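Local atomic coordinates of UTP-glucose-1-phosphate uridylyltransferase 2 (Trypanosoma brucei, PDB entry 3GUE), a protein that probably catalyses the transfer of a uridylyl group from UTP to alpha-D-glucose 1-phosphate, giving UDP-alpha-D-glucose and diphosphate. Residues A[287-290]-A[291-294]; A[418-421]-A[422-426]. All coordinates share one frame; numbering follows the deposited sequence.

Both contacts are local and helical, and along the chain they come in series, neither nesting nor crossing. Interaction 1 (287-294) comes first: it closes the one-turn helix 289-292 in the connection between strands 275-280 and 300-309, the latter a member of the seven-stranded mixed sheet. More than a hundred residues later, interaction 2 (418-426) starts helix 420-427, the crossover between strands 409-412 and 437-443 of the C-terminal parallel sheet. The centres of interactions 1 and 2 lie about 27 Å apart and their nearest atoms about 12 Å. The side chain of Lys255, known to bind UDP-glucose though not in this chain, is about 6 Å from that of Gln293 and about 8 Å from that of Met419.

Interaction 1. Residues A[287-290]-A[291-294]; sequences EDED and SFQN. With SO4 (sulfate ion), chain G.
Glu289 and Gln293 meet at a slant one helical turn apart, their carboxylate and amide planes 77° apart. Gln293 NE2 gives Glu289 OE2 a weak hydrogen bond, long at 3.4 Å but fairly straight; the same amide nitrogen also binds Lys254 O. Much of the touching is done by aliphatic carbon: Gln293 CG sits 3.5 Å from Glu289 OE1. Both chains are bent at chi2, which folds their ends back towards each other. Glu289 OE1 also lies obliquely near the Phe292 ring, 3.8 Å from CD2, while Gln293 NE2 stands at the ring's edge, in plane.

In the backbone of the same turn, Phe292 N binds Asp288 O at 2.8 Å with an almost linear N-H...O angle of 177°. Gln293 N splits between Glu289 O (2.9 Å) and, weakly, Asp290 O, as the helix runs out. On another flank, Ser291 OG donates to sulfate O3 (2.8 Å) and Asn294 ND2 to sulfate O4 (2.9 Å). This sulfate, probably from the crystallisation liquor, is also bound by Lys297 NZ.

Phe292 directs its ring inward, CG anti to the backbone N (chi1 -179°), where it makes a cation-pi contact with Arg249 and meets the His258 ring. Helix 289-292 is thereby fastened beside the loop after strand 242-248 and against strand 257-262, while Asp288 OD2 ties its start to Glu49 N.

Interaction 2. Residues A[418-421]-A[422-426]; sequences KMID and GFEKL
Met419 O opens the helix by receiving two backbone N-H groups from the following turn: Phe423 N at 3.0 Å, near-straight at 164° and in the carbonyl plane, and Gly422 N at 2.9 Å, weak because its angle is only 129°. Backbone torsions agree with this start, since Met419 is extended at the N-cap position whereas Ile420 to Leu426 are helical. The CA atoms of Ile420 and Phe423 approach to 4.8 Å, as expected for residues three apart in a helix.

Ile420 and Glu424 stand on one flank. Ile420 CG1, anti to the backbone N, meets Glu424 OE1 at 3.4 Å, so a methylene borders one carboxylate oxygen. The other oxygen, Glu424 OE2, comes 3.6 Å from Asp421 OD1, the two carboxylates turned 62° apart and neither plane stacked on the other. Lys425 bends back along the helix and brings CE to 3.7 Å from Asp421 O, while its NZ remains 4.8 Å from Asp421 OD2 and forms no salt bridge. Phe423 aims its ring inward, against Leu412 of strand 409-412, the first strand of the beta-alpha-beta unit, and against Leu381 of helix 378-385, which lies outside that unit.

Chemically, the helix has two characters. Its inner side is apolar, carried by Phe423 and Leu426. Its outer side gathers like charges near the N-terminal end, where the helix dipole would probably ease the Asp421-Glu424 repulsion and Lys425 could offset it only at a distance; Asp421 O, covered by the next turn, has no hydrogen-bond partner in the model.

Interaction 1. Residues A[287-290]-A[291-294]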
loop_
_atom_site.group_PDB
_atom_site.type_symbol
_atom_site.label_atom_id
_atom_site.label_comp_id
_atom_site.label_asym_id
_atom_site.label_seq_id
_atom_site.Cartn_x
_atom_site.Cartn_y
_atom_site.Cartn_z
ATOM N N GLU A 287 6.451 -15.713 -16.011
ATOM C CA GLU A 287 7.828 -16.073 -16.460
ATOM C C GLU A 287 8.941 -15.148 -15.918
ATOM O O GLU A 287 10.126 -15.514 -15.925
ATOM C CB GLU A 287 7.921 -16.130 -17.999
ATOM C CG GLU A 287 6.600 -16.475 -18.743
ATOM C CD GLU A 287 5.686 -15.263 -18.863
ATOM O OE1 GLU A 287 4.524 -15.341 -18.395
ATOM O OE2 GLU A 287 6.154 -14.219 -19.385
ATOM N N ASP A 288 8.547 -13.965 -15.441
ATOM C CA ASP A 288 9.484 -12.938 -14.983
ATOM C C ASP A 288 9.598 -12.780 -13.467
ATOM O O ASP A 288 10.246 -11.846 -13.000
ATOM C CB ASP A 288 9.114 -11.576 -15.590
ATOM C CG ASP A 288 9.359 -11.510 -17.086
ATOM O OD1 ASP A 288 9.910 -12.469 -17.680
ATOM O OD2 ASP A 288 8.982 -10.485 -17.664
ATOM N N GLU A 289 8.982 -13.678 -12.704
ATOM C CA GLU A 289 8.980 -13.560 -11.233
ATOM C C GLU A 289 10.406 -13.521 -10.659
ATOM O O GLU A 289 10.678 -12.743 -9.750
ATOM C CB GLU A 289 8.135 -14.681 -10.585
ATOM C CG GLU A 289 8.065 -14.686 -9.035
ATOM C CD GLU A 289 7.536 -13.385 -8.432
ATOM O OE1 GLU A 289 7.760 -12.319 -9.022
ATOM O OE2 GLU A 289 6.921 -13.416 -7.338
ATOM N N ASP A 290 11.292 -14.367 -11.198
ATOM C CA ASP A 290 12.685 -14.436 -10.765
ATOM C C ASP A 290 13.410 -13.093 -10.916
ATOM O O ASP A 290 14.004 -12.595 -9.954
ATOM C CB ASP A 290 13.431 -15.604 -11.461
ATOM C CG ASP A 290 12.959 -16.972 -10.973
ATOM O OD1 ASP A 290 12.216 -17.005 -9.966
ATOM O OD2 ASP A 290 13.329 -18.016 -11.577
ATOM N N SER A 291 13.324 -12.491 -12.099
ATOM C CA SER A 291 13.772 -11.108 -12.318
ATOM C C SER A 291 13.070 -10.102 -11.381
ATOM O O SER A 291 13.733 -9.339 -10.668
ATOM C CB SER A 291 13.566 -10.712 -13.785
ATOM O OG SER A 291 14.289 -11.554 -14.666
ATOM N N PHE A 292 11.733 -10.101 -11.358
ATOM C CA PHE A 292 11.015 -9.153 -10.495
ATOM C C PHE A 292 11.561 -9.215 -9.067
ATOM O O PHE A 292 11.581 -8.189 -8.376
ATOM C CB PHE A 292 9.490 -9.381 -10.522
ATOM C CG PHE A 292 8.692 -8.411 -9.660
ATOM C CD1 PHE A 292 8.156 -7.257 -10.216
ATOM C CD2 PHE A 292 8.445 -8.687 -8.298
ATOM C CE1 PHE A 292 7.420 -6.360 -9.441
ATOM C CE2 PHE A 292 7.694 -7.820 -7.513
ATOM C CZ PHE A 292 7.176 -6.640 -8.081
ATOM N N GLN A 293 12.016 -10.410 -8.661
ATOM C CA GLN A 293 12.471 -10.702 -7.273
ATOM C C GLN A 293 13.993 -10.687 -7.085
ATOM O O GLN A 293 14.502 -10.982 -6.005
ATOM C CB GLN A 293 11.875 -12.016 -6.740
ATOM C CG GLN A 293 10.347 -12.043 -6.641
ATOM C CD GLN A 293 9.798 -11.201 -5.496
ATOM O OE1 GLN A 293 10.547 -10.631 -4.697
ATOM N NE2 GLN A 293 8.481 -11.168 -5.382
ATOM N N ASN A 294 14.711 -10.317 -8.134
ATOM C CA ASN A 294 16.139 -10.040 -8.037
ATOM C C ASN A 294 16.333 -8.658 -7.381
ATOM O O ASN A 294 16.226 -7.645 -8.054
ATOM C CB ASN A 294 16.742 -10.087 -9.446
ATOM C CG ASN A 294 18.247 -10.043 -9.446
ATOM O OD1 ASN A 294 18.864 -9.490 -8.542
ATOM N ND2 ASN A 294 18.855 -10.629 -10.478
HETATM S S SO4 G . 17.804 -11.881 -13.940
HETATM O O1 SO4 G . 17.597 -13.144 -14.663
HETATM O O2 SO4 G . 19.216 -11.502 -14.027
HETATM O O3 SO4 G . 16.964 -10.840 -14.538
HETATM O O4 SO4 G . 17.379 -12.068 -12.555
HETATM O O HOH W 1 13.105 -14.390 -14.558
#

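Interaction 2. Residues A[418-421]-A[422-426]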
loop_
_atom_site.group_PDB
_atom_site.type_symbol
_atom_site.label_atom_id
_atom_site.label_comp_id
_atom_site.label_asym_id
_atom_site.label_seq_id
_atom_site.Cartn_x
_atom_site.Cartn_y
_atom_site.Cartn_z
ATOM N N LYS A 418 -1.448 -17.520 5.341
ATOM C CA LYS A 418 -1.659 -16.446 4.393
ATOM C C LYS A 418 -2.907 -15.691 4.837
ATOM O O LYS A 418 -2.914 -14.451 4.865
ATOM C CB LYS A 418 -1.734 -17.001 2.968
ATOM C CG LYS A 418 -2.476 -16.102 1.980
ATOM C CD LYS A 418 -2.112 -16.404 0.540
ATOM C CE LYS A 418 -2.698 -15.341 -0.367
ATOM N NZ LYS A 418 -2.467 -13.955 0.146
ATOM N N MET A 419 -3.927 -16.450 5.231
ATOM C CA MET A 419 -5.162 -15.897 5.763
ATOM C C MET A 419 -4.994 -15.592 7.243
ATOM O O MET A 419 -4.302 -16.336 7.955
ATOM C CB MET A 419 -6.320 -16.858 5.538
ATOM C CG MET A 419 -6.603 -17.246 4.059
ATOM S SD MET A 419 -7.304 -15.945 2.997
ATOM C CE MET A 419 -5.790 -15.306 2.272
ATOM N N ILE A 420 -5.612 -14.498 7.708
ATOM C CA ILE A 420 -5.342 -14.030 9.082
ATOM C C ILE A 420 -5.769 -15.060 10.125
ATOM O O ILE A 420 -5.148 -15.167 11.185
ATOM C CB ILE A 420 -5.909 -12.597 9.423
ATOM C CG1 ILE A 420 -5.602 -12.275 10.899
ATOM C CG2 ILE A 420 -7.382 -12.527 9.200
ATOM C CD1 ILE A 420 -5.050 -10.915 11.192
ATOM N N ASP A 421 -6.818 -15.814 9.797
ATOM C CA ASP A 421 -7.277 -16.943 10.591
ATOM C C ASP A 421 -6.214 -18.014 10.811
ATOM O O ASP A 421 -6.146 -18.615 11.884
ATOM C CB ASP A 421 -8.474 -17.593 9.893
ATOM C CG ASP A 421 -9.318 -18.362 10.832
ATOM O OD1 ASP A 421 -9.862 -17.721 11.767
ATOM O OD2 ASP A 421 -9.439 -19.605 10.649
ATOM N N GLY A 422 -5.415 -18.286 9.781
ATOM C CA GLY A 422 -4.338 -19.260 9.886
ATOM C C GLY A 422 -3.180 -18.686 10.680
ATOM O O GLY A 422 -2.578 -19.395 11.508
ATOM N N PHE A 423 -2.888 -17.398 10.421
ATOM C CA PHE A 423 -1.831 -16.634 11.086
ATOM C C PHE A 423 -2.122 -16.551 12.568
ATOM O O PHE A 423 -1.206 -16.496 13.367
ATOM C CB PHE A 423 -1.687 -15.206 10.506
ATOM C CG PHE A 423 -0.721 -14.324 11.297
ATOM C CD1 PHE A 423 0.636 -14.660 11.402
ATOM C CD2 PHE A 423 -1.173 -13.162 11.931
ATOM C CE1 PHE A 423 1.531 -13.863 12.162
ATOM C CE2 PHE A 423 -0.296 -12.357 12.680
ATOM C CZ PHE A 423 1.073 -12.719 12.792
ATOM N N GLU A 424 -3.409 -16.501 12.901
ATOM C CA GLU A 424 -3.915 -16.477 14.279
ATOM C C GLU A 424 -3.478 -17.657 15.162
ATOM O O GLU A 424 -3.185 -17.465 16.344
ATOM C CB GLU A 424 -5.425 -16.273 14.277
ATOM C CG GLU A 424 -5.775 -14.814 13.945
ATOM C CD GLU A 424 -7.241 -14.540 13.781
ATOM O OE1 GLU A 424 -7.576 -13.377 13.488
ATOM O OE2 GLU A 424 -8.065 -15.466 13.935
ATOM N N LYS A 425 -3.411 -18.860 14.604
ATOM C CA LYS A 425 -2.869 -19.994 15.355
ATOM C C LYS A 425 -1.371 -19.899 15.676
ATOM O O LYS A 425 -0.917 -20.361 16.747
ATOM C CB LYS A 425 -3.236 -21.327 14.683
ATOM C CG LYS A 425 -4.578 -21.872 15.243
ATOM C CD LYS A 425 -5.403 -22.654 14.245
ATOM C CE LYS A 425 -6.526 -21.794 13.680
ATOM N NZ LYS A 425 -7.741 -21.770 14.584
ATOM N N LEU A 426 -0.612 -19.292 14.757
ATOM C CA LEU A 426 0.838 -19.151 14.900
ATOM C C LEU A 426 1.261 -18.303 16.121
ATOM O O LEU A 426 2.198 -18.669 16.851
ATOM C CB LEU A 426 1.443 -18.569 13.603
ATOM C CG LEU A 426 2.959 -18.434 13.558
ATOM C CD1 LEU A 426 3.569 -19.856 13.623
ATOM C CD2 LEU A 426 3.461 -17.695 12.296
#